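Local coordinates for protein 1-deoxy-D-xylulose 5-phosphate reductoisomerase (Zymomonas mobilis, PDB 1R0K) that catalyses the NADPH-dependent rearrangement and reduction of 1-deoxy-D-xylulose 5-phosphate to 2-C-methyl-D-erythritol 4-phosphate in isoprenoid biosynthesis, with a divalent metal cofactor, at residues M325-E330 with N373-Q378; L308-E313 with K348-T353; D338-F343 with A381-L386; A360-S363 with D367-A370; I208-A213 with A334-K339. All blocks are in the same frame, centred on the assembly; numbering follows the deposited sequence.

Overall arrangement
From the N terminus, helix 206-214 comes first, and interaction 5 closes a loop of 120 residues by joining it to the end of helix 321-337. Interaction 2 opens on helix 307-317 within that loop and closes on helix 345-356, so the two cross. Interaction 1 opens on helix 321-337, crosses interactions 2 and 5, and closes on helix 365-385. Interaction 3 starts at D338 and K339, where interaction 5 ends, crosses interactions 1 and 2, and closes at the C-terminal end of the model. The short loop of interaction 4 lies within those of interactions 1 and 3. Together they tie the C-terminal helices to one another and, through interaction 5, to helix 206-214.

Interaction 1: M325-E330 with N373-Q378; sequences MNAANE and NEARIQ
A327 and A375 meet methyl to methyl, CB to CB at 3.5 Å, where helix 321-337 faces helix 365-385. Such small side chains let the axes of the two short segments approach to 7.9 Å, at a crossing angle of -45°. Beside this pair, R376 reaches toward E330. Its CG passes 4.0 Å from A327 O, and the chain then runs extended to NE. E330 CB lies over one face of the guanidinium, and E330 CG is 3.6 Å from R376 NH2. The E330 chain bends at chi2 (-81°), and its OE2 stays 4.3 Å from R376 NH2, too far for a salt bridge although the charges probably attract. E330 OE1 has a long, weak ion pair with K207, and the E330 side chain lies about 4 Å from that of E126, predicted to bind NADPH. The firm partner of R376 is D372, one turn earlier on its own helix, which forms a salt bridge with NE. A leucine in place of R376 would probably leave D372 without its charged mate and uncover the flank of E330. Farther out, A375 touches loop residue Y357, and through M325 and A328 helix 321-337 packs against helices 216-229 and 345-356.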
# COMPACT_ATOMS: atom_id res chain seq x y z
N MET B 325 -29.50 -9.93 10.73
CA MET B 325 -29.24 -8.50 10.89
C MET B 325 -29.52 -7.75 9.59
O MET B 325 -30.17 -6.70 9.60
CB MET B 325 -27.79 -8.26 11.30
CG MET B 325 -27.45 -6.80 11.53
SD MET B 325 -25.69 -6.56 11.81
CE MET B 325 -25.10 -6.50 10.13
N ASN B 326 -29.04 -8.29 8.48
CA ASN B 326 -29.23 -7.66 7.18
C ASN B 326 -30.71 -7.55 6.81
O ASN B 326 -31.18 -6.49 6.40
CB ASN B 326 -28.50 -8.44 6.09
CG ASN B 326 -28.69 -7.82 4.72
OD1 ASN B 326 -28.21 -6.72 4.45
ND2 ASN B 326 -29.41 -8.52 3.84
N ALA B 327 -31.44 -8.66 6.96
CA ALA B 327 -32.86 -8.66 6.64
C ALA B 327 -33.63 -7.68 7.53
O ALA B 327 -34.47 -6.93 7.04
CB ALA B 327 -33.43 -10.06 6.79
N ALA B 328 -33.36 -7.70 8.82
CA ALA B 328 -34.05 -6.79 9.73
C ALA B 328 -33.78 -5.34 9.36
O ALA B 328 -34.66 -4.48 9.44
CB ALA B 328 -33.63 -7.05 11.17
N ASN B 329 -32.55 -5.05 8.95
CA ASN B 329 -32.19 -3.69 8.58
C ASN B 329 -32.99 -3.23 7.35
O ASN B 329 -33.41 -2.08 7.27
CB ASN B 329 -30.69 -3.59 8.29
CG ASN B 329 -30.24 -2.17 8.04
OD1 ASN B 329 -30.38 -1.30 8.91
ND2 ASN B 329 -29.70 -1.91 6.85
N GLU B 330 -33.21 -4.14 6.41
CA GLU B 330 -33.99 -3.81 5.21
C GLU B 330 -35.37 -3.31 5.60
O GLU B 330 -35.85 -2.30 5.10
CB GLU B 330 -34.13 -5.04 4.31
CG GLU B 330 -32.85 -5.47 3.61
CD GLU B 330 -32.56 -4.65 2.36
OE1 GLU B 330 -33.22 -3.61 2.14
OE2 GLU B 330 -31.66 -5.05 1.59
N ASN B 373 -36.41 -14.26 4.79
CA ASN B 373 -37.86 -14.11 4.79
C ASN B 373 -38.42 -13.99 6.19
O ASN B 373 -39.19 -13.08 6.49
CB ASN B 373 -38.51 -15.31 4.09
CG ASN B 373 -40.02 -15.36 4.29
OD1 ASN B 373 -40.74 -14.47 3.83
ND2 ASN B 373 -40.50 -16.39 4.97
N GLU B 374 -38.05 -14.94 7.05
CA GLU B 374 -38.53 -14.95 8.42
C GLU B 374 -38.06 -13.73 9.21
O GLU B 374 -38.84 -13.11 9.93
CB GLU B 374 -38.07 -16.23 9.12
CG GLU B 374 -38.77 -16.53 10.44
CD GLU B 374 -40.28 -16.61 10.30
OE1 GLU B 374 -40.77 -17.09 9.26
OE2 GLU B 374 -40.99 -16.19 11.25
N ALA B 375 -36.78 -13.38 9.07
CA ALA B 375 -36.23 -12.21 9.77
C ALA B 375 -37.03 -10.96 9.41
O ALA B 375 -37.34 -10.15 10.28
CB ALA B 375 -34.77 -12.02 9.40
N ARG B 376 -37.37 -10.82 8.13
CA ARG B 376 -38.15 -9.69 7.65
C ARG B 376 -39.52 -9.63 8.33
O ARG B 376 -39.99 -8.57 8.72
CB ARG B 376 -38.35 -9.78 6.14
CG ARG B 376 -37.15 -9.36 5.31
CD ARG B 376 -37.29 -9.78 3.85
NE ARG B 376 -36.23 -9.20 3.03
CZ ARG B 376 -36.25 -7.96 2.55
NH1 ARG B 376 -37.28 -7.16 2.81
NH2 ARG B 376 -35.23 -7.50 1.83
N ILE B 377 -40.17 -10.79 8.44
CA ILE B 377 -41.48 -10.85 9.06
C ILE B 377 -41.40 -10.54 10.56
O ILE B 377 -42.22 -9.80 11.09
CB ILE B 377 -42.11 -12.24 8.84
CG1 ILE B 377 -42.45 -12.41 7.36
CG2 ILE B 377 -43.35 -12.41 9.71
CD1 ILE B 377 -42.96 -13.78 7.00
N GLN B 378 -40.39 -11.09 11.23
CA GLN B 378 -40.20 -10.86 12.66
C GLN B 378 -39.86 -9.39 12.95
O GLN B 378 -40.35 -8.81 13.92
CB GLN B 378 -39.07 -11.74 13.17
CG GLN B 378 -39.34 -13.22 13.02
CD GLN B 378 -40.05 -13.80 14.22
OE1 GLN B 378 -41.10 -13.30 14.63
NE2 GLN B 378 -39.48 -14.85 14.79

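Interaction 2: L308-E313 with K348-T353; sequences LTLAME and KIVEKT
L310 sets its two methyls against helix 345-356, CD1 chiefly on V350 and CD2 on E351. CD1 rests 3.8 Å from V350 CG1, the two side chains crossing at a slant. CD2 sits 3.6 Å from E351 CG, here with the side chains at about a right angle. L310 CB points toward helix 345-356, and CG, anti to the carbonyl carbon (chi1 -67°), carries both methyls to it; the closest CA atoms across the segments, of L310 and E351, are 6.8 Å apart. E351 offers its methylenes to this contact: CG stands anti to the backbone N (chi1 -163°) and the extended chain carries the carboxylate past the leucine. On the side turned to other helices, T353 OG1 bonds to I349 O at 2.8 Å from above the carbonyl plane, while T353 N reaches the same oxygen from the opposite face. V350 is backed by M325 and N329 of helix 321-337. What joins the two segments is therefore van der Waals packing of one branched leucine against a valine methyl and glutamate methylenes. The carboxylates of E313 and E351, 6.1 Å apart from OE1 to OE2, carry like charge and probably add no attraction.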
# COMPACT_ATOMS: atom_id res chain seq x y z
N LEU B 308 -22.62 -0.56 14.45
CA LEU B 308 -21.27 -1.11 14.39
C LEU B 308 -21.14 -2.24 15.39
O LEU B 308 -20.54 -3.28 15.10
CB LEU B 308 -20.22 -0.03 14.66
CG LEU B 308 -20.12 1.09 13.61
CD1 LEU B 308 -19.00 2.06 13.99
CD2 LEU B 308 -19.85 0.48 12.23
N THR B 309 -21.71 -2.05 16.58
CA THR B 309 -21.66 -3.08 17.61
C THR B 309 -22.49 -4.30 17.21
O THR B 309 -22.07 -5.44 17.42
CB THR B 309 -22.18 -2.55 18.95
OG1 THR B 309 -21.36 -1.45 19.36
CG2 THR B 309 -22.13 -3.64 20.01
N LEU B 310 -23.66 -4.05 16.63
CA LEU B 310 -24.53 -5.13 16.19
C LEU B 310 -23.80 -6.01 15.18
O LEU B 310 -23.87 -7.24 15.26
CB LEU B 310 -25.81 -4.56 15.57
CG LEU B 310 -26.75 -3.82 16.53
CD1 LEU B 310 -28.01 -3.39 15.80
CD2 LEU B 310 -27.09 -4.73 17.71
N ALA B 311 -23.11 -5.39 14.24
CA ALA B 311 -22.36 -6.14 13.23
C ALA B 311 -21.31 -7.00 13.92
O ALA B 311 -21.17 -8.19 13.61
CB ALA B 311 -21.70 -5.18 12.25
N MET B 312 -20.58 -6.40 14.86
CA MET B 312 -19.54 -7.11 15.61
C MET B 312 -20.10 -8.32 16.34
O MET B 312 -19.55 -9.42 16.25
CB MET B 312 -18.89 -6.17 16.64
CG MET B 312 -17.88 -5.20 16.08
SD MET B 312 -16.33 -6.01 15.64
CE MET B 312 -15.33 -4.58 15.14
N GLU B 313 -21.19 -8.12 17.07
CA GLU B 313 -21.81 -9.21 17.83
C GLU B 313 -22.34 -10.30 16.90
O GLU B 313 -22.23 -11.49 17.19
CB GLU B 313 -22.93 -8.67 18.72
CG GLU B 313 -22.47 -7.57 19.67
CD GLU B 313 -23.57 -7.07 20.58
OE1 GLU B 313 -24.71 -6.89 20.10
OE2 GLU B 313 -23.29 -6.83 21.78
N LYS B 348 -32.42 -0.11 16.65
CA LYS B 348 -33.13 -0.75 17.76
C LYS B 348 -33.94 -1.94 17.26
O LYS B 348 -33.93 -3.00 17.87
CB LYS B 348 -34.03 0.25 18.48
CG LYS B 348 -33.24 1.28 19.27
CD LYS B 348 -34.14 2.22 20.07
CE LYS B 348 -33.31 3.25 20.82
NZ LYS B 348 -34.14 4.15 21.66
N ILE B 349 -34.64 -1.76 16.14
CA ILE B 349 -35.43 -2.84 15.58
C ILE B 349 -34.50 -3.98 15.18
O ILE B 349 -34.80 -5.15 15.40
CB ILE B 349 -36.22 -2.38 14.33
CG1 ILE B 349 -37.28 -1.35 14.72
CG2 ILE B 349 -36.87 -3.58 13.65
CD1 ILE B 349 -38.31 -1.84 15.70
N VAL B 350 -33.35 -3.63 14.59
CA VAL B 350 -32.40 -4.66 14.18
C VAL B 350 -31.94 -5.44 15.40
O VAL B 350 -31.92 -6.67 15.39
CB VAL B 350 -31.18 -4.04 13.45
CG1 VAL B 350 -30.13 -5.11 13.20
CG2 VAL B 350 -31.63 -3.43 12.12
N GLU B 351 -31.59 -4.72 16.46
CA GLU B 351 -31.13 -5.36 17.70
C GLU B 351 -32.19 -6.30 18.27
O GLU B 351 -31.90 -7.45 18.62
CB GLU B 351 -30.79 -4.30 18.75
CG GLU B 351 -29.95 -4.82 19.89
CD GLU B 351 -29.82 -3.83 21.04
OE1 GLU B 351 -29.75 -2.62 20.77
OE2 GLU B 351 -29.78 -4.27 22.20
N LYS B 352 -33.43 -5.81 18.37
CA LYS B 352 -34.53 -6.61 18.90
C LYS B 352 -34.73 -7.88 18.08
O LYS B 352 -34.92 -8.96 18.64
CB LYS B 352 -35.83 -5.80 18.91
CG LYS B 352 -35.89 -4.73 19.98
CD LYS B 352 -37.21 -3.97 19.93
CE LYS B 352 -37.31 -2.91 21.01
NZ LYS B 352 -37.24 -3.50 22.39
N THR B 353 -34.70 -7.75 16.76
CA THR B 353 -34.88 -8.90 15.89
C THR B 353 -33.75 -9.92 16.12
O THR B 353 -34.01 -11.12 16.22
CB THR B 353 -34.89 -8.48 14.40
OG1 THR B 353 -35.86 -7.45 14.22
CG2 THR B 353 -35.24 -9.66 13.51

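Interaction 3: D338-F343 with A381-L386; sequences DKKIGF and ALMESL
K340 and I341 meet M383 just after helix 321-337 ends in a Schellman motif. K339 takes positive phi (64°) there, and K340 N probably bonds back to A335 O, turning the chain so that I341, in an extended conformation, lies beside the last turn of helix 365-385. I341 CA comes within 7.6 Å of M383 CA. M383 bends at chi2 and chi3 and wraps two residues at once: its CG is 3.7 Å from I341 CG2, whereas its CE reaches 3.9 Å from K340 CD, both neighbours crossing it at about a right angle. I341 holds CG1 between its backbone N and carbonyl carbon (chi1 61°), which leaves CG2 aimed at the helix. The same methyl also touches L386, with I341 CG2 4.0 Å from L386 CD2. An alanine at M383 would probably open a gap between I341 and the helix and take away the methyl that K340 CD rests against. M383 also packs on A335 of helix 321-337 and I349 of helix 345-356. The chemistry is thus almost wholly apolar, with a lysine contributing its aliphatic chain; K340 NZ and E384 OE2, 5.2 Å apart, are too distant for a salt bridge and could give at most a mild attraction.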
# COMPACT_ATOMS: atom_id res chain seq x y z
N ASP B 338 -40.64 5.25 5.35
CA ASP B 338 -42.10 5.33 5.26
C ASP B 338 -42.66 6.12 6.44
O ASP B 338 -43.88 6.26 6.59
CB ASP B 338 -42.70 3.92 5.26
CG ASP B 338 -44.17 3.92 4.87
OD1 ASP B 338 -44.91 3.03 5.34
OD2 ASP B 338 -44.59 4.80 4.09
N LYS B 339 -41.77 6.62 7.29
CA LYS B 339 -42.13 7.41 8.46
C LYS B 339 -42.95 6.68 9.52
O LYS B 339 -43.88 7.25 10.10
CB LYS B 339 -42.87 8.68 8.01
CG LYS B 339 -42.05 9.52 7.05
CD LYS B 339 -42.76 10.81 6.68
CE LYS B 339 -41.90 11.67 5.78
NZ LYS B 339 -42.56 12.96 5.47
N LYS B 340 -42.59 5.43 9.78
CA LYS B 340 -43.30 4.64 10.79
C LYS B 340 -42.50 4.57 12.08
O LYS B 340 -43.04 4.25 13.14
CB LYS B 340 -43.57 3.23 10.26
CG LYS B 340 -44.68 3.15 9.22
CD LYS B 340 -45.04 1.69 8.92
CE LYS B 340 -46.25 1.60 8.00
NZ LYS B 340 -46.66 0.18 7.79
N ILE B 341 -41.20 4.87 11.99
CA ILE B 341 -40.32 4.87 13.15
C ILE B 341 -39.30 6.01 13.04
O ILE B 341 -39.18 6.65 11.99
CB ILE B 341 -39.54 3.53 13.26
CG1 ILE B 341 -38.66 3.33 12.02
CG2 ILE B 341 -40.50 2.37 13.43
CD1 ILE B 341 -37.83 2.06 12.06
N GLY B 342 -38.58 6.26 14.12
CA GLY B 342 -37.58 7.30 14.12
C GLY B 342 -36.25 6.79 13.58
O GLY B 342 -36.07 5.58 13.44
N PHE B 343 -35.34 7.70 13.27
CA PHE B 343 -34.03 7.34 12.73
C PHE B 343 -33.28 6.35 13.62
O PHE B 343 -32.71 5.36 13.14
CB PHE B 343 -33.17 8.60 12.55
CG PHE B 343 -31.80 8.33 11.98
CD1 PHE B 343 -31.64 8.02 10.63
CD2 PHE B 343 -30.68 8.39 12.79
CE1 PHE B 343 -30.36 7.77 10.10
CE2 PHE B 343 -29.40 8.15 12.27
CZ PHE B 343 -29.24 7.84 10.92
N ALA B 381 -42.94 -7.28 12.62
CA ALA B 381 -43.81 -7.48 13.78
C ALA B 381 -43.31 -6.63 14.94
O ALA B 381 -44.10 -6.00 15.64
CB ALA B 381 -43.84 -8.95 14.17
N LEU B 382 -41.99 -6.63 15.14
CA LEU B 382 -41.37 -5.86 16.21
C LEU B 382 -41.46 -4.36 15.94
O LEU B 382 -41.70 -3.57 16.86
CB LEU B 382 -39.90 -6.26 16.36
CG LEU B 382 -39.64 -7.69 16.86
CD1 LEU B 382 -38.20 -8.09 16.61
CD2 LEU B 382 -39.97 -7.76 18.35
N MET B 383 -41.28 -3.99 14.68
CA MET B 383 -41.33 -2.59 14.26
C MET B 383 -42.69 -1.96 14.54
O MET B 383 -42.76 -0.79 14.92
CB MET B 383 -40.99 -2.51 12.76
CG MET B 383 -40.99 -1.11 12.16
SD MET B 383 -42.64 -0.58 11.64
CE MET B 383 -42.70 -1.25 9.97
N GLU B 384 -43.76 -2.73 14.38
CA GLU B 384 -45.10 -2.23 14.63
C GLU B 384 -45.45 -2.25 16.11
O GLU B 384 -46.20 -1.39 16.59
CB GLU B 384 -46.13 -3.04 13.85
CG GLU B 384 -46.12 -2.76 12.36
CD GLU B 384 -47.17 -3.55 11.61
OE1 GLU B 384 -48.36 -3.48 12.01
OE2 GLU B 384 -46.82 -4.22 10.62
N SER B 385 -44.93 -3.23 16.83
CA SER B 385 -45.17 -3.35 18.27
C SER B 385 -44.59 -2.13 18.97
O SER B 385 -45.09 -1.70 20.01
CB SER B 385 -44.51 -4.61 18.82
OG SER B 385 -44.62 -4.65 20.23
N LEU B 386 -43.51 -1.60 18.39
CA LEU B 386 -42.82 -0.43 18.92
C LEU B 386 -43.61 0.84 18.62
O LEU B 386 -43.32 1.47 17.58
CB LEU B 386 -41.42 -0.34 18.31
CG LEU B 386 -40.57 0.91 18.60
CD1 LEU B 386 -39.17 0.48 19.00
CD2 LEU B 386 -40.53 1.81 17.38

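Interaction 4: A360-S363 with D367-A370; sequences ATPS and DVFA
S363 grips one carboxylate oxygen of D367 twice. Its backbone N donates to D367 OD2 at 2.9 Å, with an N-H...O angle of 158°, and its hydroxyl OG donates to the same D367 OD2 at 2.8 Å. The two donors come in differently: the amide uses the anti lone pair, the one turned from the other carboxylate oxygen, while the hydroxyl meets OD2 nearly along the C-O axis. Both fit because S363 OG sits between its own backbone N and carbonyl carbon (chi1 70°), folding the hydroxyl back beside the amide. On the other side D367 CG lies next to its own backbone N (chi1 -68°), which swings the carboxylate off the helix toward the preceding loop. Two bonds on OD2 are likely to limit the rotation of the carboxylate. Next to the polar pair comes packing. The stem of the aspartate leans on the proline, D367 CB lying 3.8 Å from P362 CA, and beyond it P362 CB touches V368 CG2 at 3.7 Å. P362 also rests on A320, while V368 continues inward to S130, A131 and L107, near residues predicted to bind NADPH. The arrangement belongs to the start of helix 365-385. There S364 OG makes a weak bond to D367 N, as the side chain of an N-cap residue does, and a first-turn aspartate turns back to hold the chain ahead of the helix. A negative charge at this end is also likely to suit the helix dipole.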
# COMPACT_ATOMS: atom_id res chain seq x y z
N ALA B 360 -31.02 -21.68 12.95
CA ALA B 360 -29.79 -22.45 12.83
C ALA B 360 -28.93 -21.93 11.68
O ALA B 360 -29.42 -21.23 10.79
CB ALA B 360 -30.12 -23.92 12.60
N THR B 361 -27.64 -22.26 11.71
CA THR B 361 -26.72 -21.84 10.66
C THR B 361 -27.21 -22.35 9.31
O THR B 361 -27.60 -23.51 9.19
CB THR B 361 -25.31 -22.39 10.90
OG1 THR B 361 -24.84 -21.96 12.19
CG2 THR B 361 -24.35 -21.90 9.83
N PRO B 362 -27.19 -21.50 8.28
CA PRO B 362 -27.65 -21.91 6.94
C PRO B 362 -26.74 -23.01 6.38
O PRO B 362 -25.53 -22.96 6.57
CB PRO B 362 -27.54 -20.63 6.13
CG PRO B 362 -27.65 -19.55 7.15
CD PRO B 362 -26.83 -20.08 8.29
N SER B 363 -27.32 -23.99 5.70
CA SER B 363 -26.51 -25.06 5.12
C SER B 363 -26.61 -25.01 3.59
O SER B 363 -25.89 -25.70 2.89
CB SER B 363 -26.97 -26.43 5.62
OG SER B 363 -28.23 -26.77 5.09
N ASP B 367 -31.79 -22.18 2.77
CA ASP B 367 -31.91 -21.82 4.18
C ASP B 367 -31.75 -20.30 4.35
O ASP B 367 -32.44 -19.68 5.14
CB ASP B 367 -30.84 -22.52 5.04
CG ASP B 367 -31.05 -24.02 5.14
OD1 ASP B 367 -32.19 -24.49 4.96
OD2 ASP B 367 -30.07 -24.74 5.41
N VAL B 368 -30.82 -19.72 3.59
CA VAL B 368 -30.59 -18.29 3.66
C VAL B 368 -31.86 -17.52 3.30
O VAL B 368 -32.28 -16.62 4.02
CB VAL B 368 -29.44 -17.87 2.72
CG1 VAL B 368 -29.27 -16.34 2.73
CG2 VAL B 368 -28.14 -18.54 3.16
N PHE B 369 -32.48 -17.90 2.18
CA PHE B 369 -33.71 -17.25 1.75
C PHE B 369 -34.78 -17.36 2.83
O PHE B 369 -35.50 -16.40 3.10
CB PHE B 369 -34.23 -17.89 0.47
CG PHE B 369 -33.34 -17.67 -0.72
CD1 PHE B 369 -33.04 -18.71 -1.58
CD2 PHE B 369 -32.83 -16.40 -0.99
CE1 PHE B 369 -32.23 -18.50 -2.70
CE2 PHE B 369 -32.02 -16.18 -2.10
CZ PHE B 369 -31.73 -17.23 -2.95
N ALA B 370 -34.88 -18.53 3.44
CA ALA B 370 -35.87 -18.75 4.49
C ALA B 370 -35.58 -17.84 5.69
O ALA B 370 -36.49 -17.24 6.27
CB ALA B 370 -35.88 -20.22 4.92

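Interaction 5: I208-A213 with A334-K339; sequences ISIDSA and AAFLDK
I210 belongs to helix 206-214, which also carries S212, predicted to bind the substrate 1-deoxy-D-xylulose 5-phosphate, and it packs against the last turn of helix 321-337. The isoleucine is the one residue of its segment to touch F336 and L337, and does so with the branch that ends in CD1. That methyl comes to the edge of the F336 ring, close to the ring plane, 3.7 Å from CE2; it is therefore not stacked on a face. F336 CG stands anti to the backbone N (chi1 171°), bringing the ring edge toward the isoleucine. L337 meets the same branch: its CD2 lies 3.9 Å from I210 CG1 and 4.0 Å from I210 CD1, the two side chains sliding past each other in opposite directions. The closest CA atoms of the two segments, those of I210 and L337, are 8.7 Å apart, so side chains bridge the space. About two turns earlier on helix 321-337, N329 donates from ND2 to D211 OD1, a polar link between the same helices, and D211 also forms a salt bridge with K207. I346 of helix 345-356 and A196 of helix 193-196 each touch both I210 and F336, and V333 of helix 321-337 touches I210.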
# COMPACT_ATOMS: atom_id res chain seq x y z
N ILE B 208 -29.23 2.96 0.48
CA ILE B 208 -27.79 3.16 0.56
C ILE B 208 -27.49 4.39 1.42
O ILE B 208 -26.59 4.38 2.25
CB ILE B 208 -27.18 3.37 -0.85
CG1 ILE B 208 -27.47 2.14 -1.73
CG2 ILE B 208 -25.67 3.58 -0.76
CD1 ILE B 208 -26.95 2.26 -3.15
N SER B 209 -28.27 5.45 1.22
CA SER B 209 -28.07 6.67 1.99
C SER B 209 -28.31 6.45 3.48
O SER B 209 -27.53 6.91 4.32
CB SER B 209 -29.01 7.77 1.49
OG SER B 209 -28.68 8.14 0.16
N ILE B 210 -29.39 5.74 3.82
CA ILE B 210 -29.69 5.50 5.23
C ILE B 210 -28.62 4.64 5.90
O ILE B 210 -28.19 4.94 7.02
CB ILE B 210 -31.08 4.84 5.40
CG1 ILE B 210 -32.15 5.72 4.75
CG2 ILE B 210 -31.39 4.65 6.88
CD1 ILE B 210 -32.19 7.15 5.27
N ASP B 211 -28.18 3.58 5.22
CA ASP B 211 -27.16 2.70 5.77
C ASP B 211 -25.86 3.47 6.03
O ASP B 211 -25.10 3.16 6.95
CB ASP B 211 -26.88 1.53 4.82
CG ASP B 211 -27.99 0.50 4.83
OD1 ASP B 211 -28.80 0.49 5.79
OD2 ASP B 211 -28.05 -0.31 3.88
N SER B 212 -25.61 4.48 5.20
CA SER B 212 -24.42 5.30 5.36
C SER B 212 -24.61 6.18 6.61
O SER B 212 -23.70 6.35 7.40
CB SER B 212 -24.24 6.19 4.12
OG SER B 212 -23.22 7.15 4.32
N ALA B 213 -25.82 6.70 6.77
CA ALA B 213 -26.14 7.57 7.90
C ALA B 213 -26.08 6.84 9.24
O ALA B 213 -25.64 7.41 10.23
CB ALA B 213 -27.53 8.18 7.69
N ALA B 334 -36.76 0.71 5.56
CA ALA B 334 -37.97 0.99 4.80
C ALA B 334 -39.03 1.63 5.70
O ALA B 334 -39.74 2.54 5.28
CB ALA B 334 -38.51 -0.30 4.18
N ALA B 335 -39.12 1.15 6.94
CA ALA B 335 -40.09 1.69 7.90
C ALA B 335 -39.75 3.15 8.19
O ALA B 335 -40.64 4.00 8.26
CB ALA B 335 -40.06 0.88 9.18
N PHE B 336 -38.46 3.43 8.38
CA PHE B 336 -38.03 4.80 8.65
C PHE B 336 -38.41 5.69 7.47
O PHE B 336 -39.02 6.74 7.65
CB PHE B 336 -36.51 4.86 8.86
CG PHE B 336 -35.97 6.26 8.93
CD1 PHE B 336 -36.41 7.15 9.91
CD2 PHE B 336 -35.03 6.69 8.01
CE1 PHE B 336 -35.93 8.46 9.96
CE2 PHE B 336 -34.53 8.00 8.04
CZ PHE B 336 -34.99 8.89 9.02
N LEU B 337 -38.04 5.27 6.26
CA LEU B 337 -38.35 6.03 5.06
C LEU B 337 -39.86 6.23 4.90
O LEU B 337 -40.30 7.27 4.39
CB LEU B 337 -37.79 5.32 3.83
CG LEU B 337 -36.26 5.32 3.73
CD1 LEU B 337 -35.84 4.46 2.55
CD2 LEU B 337 -35.75 6.75 3.56
N ASP B 338 -40.64 5.25 5.35
CA ASP B 338 -42.10 5.33 5.26
C ASP B 338 -42.66 6.12 6.44
O ASP B 338 -43.88 6.26 6.59
CB ASP B 338 -42.70 3.92 5.26
CG ASP B 338 -44.17 3.92 4.87
OD1 ASP B 338 -44.91 3.03 5.34
OD2 ASP B 338 -44.59 4.80 4.09
N LYS B 339 -41.77 6.62 7.29
CA LYS B 339 -42.13 7.41 8.46
C LYS B 339 -42.95 6.68 9.52
O LYS B 339 -43.88 7.25 10.10
CB LYS B 339 -42.87 8.68 8.01
CG LYS B 339 -42.05 9.52 7.05
CD LYS B 339 -42.76 10.81 6.68
CE LYS B 339 -41.90 11.67 5.78
NZ LYS B 339 -42.56 12.96 5.47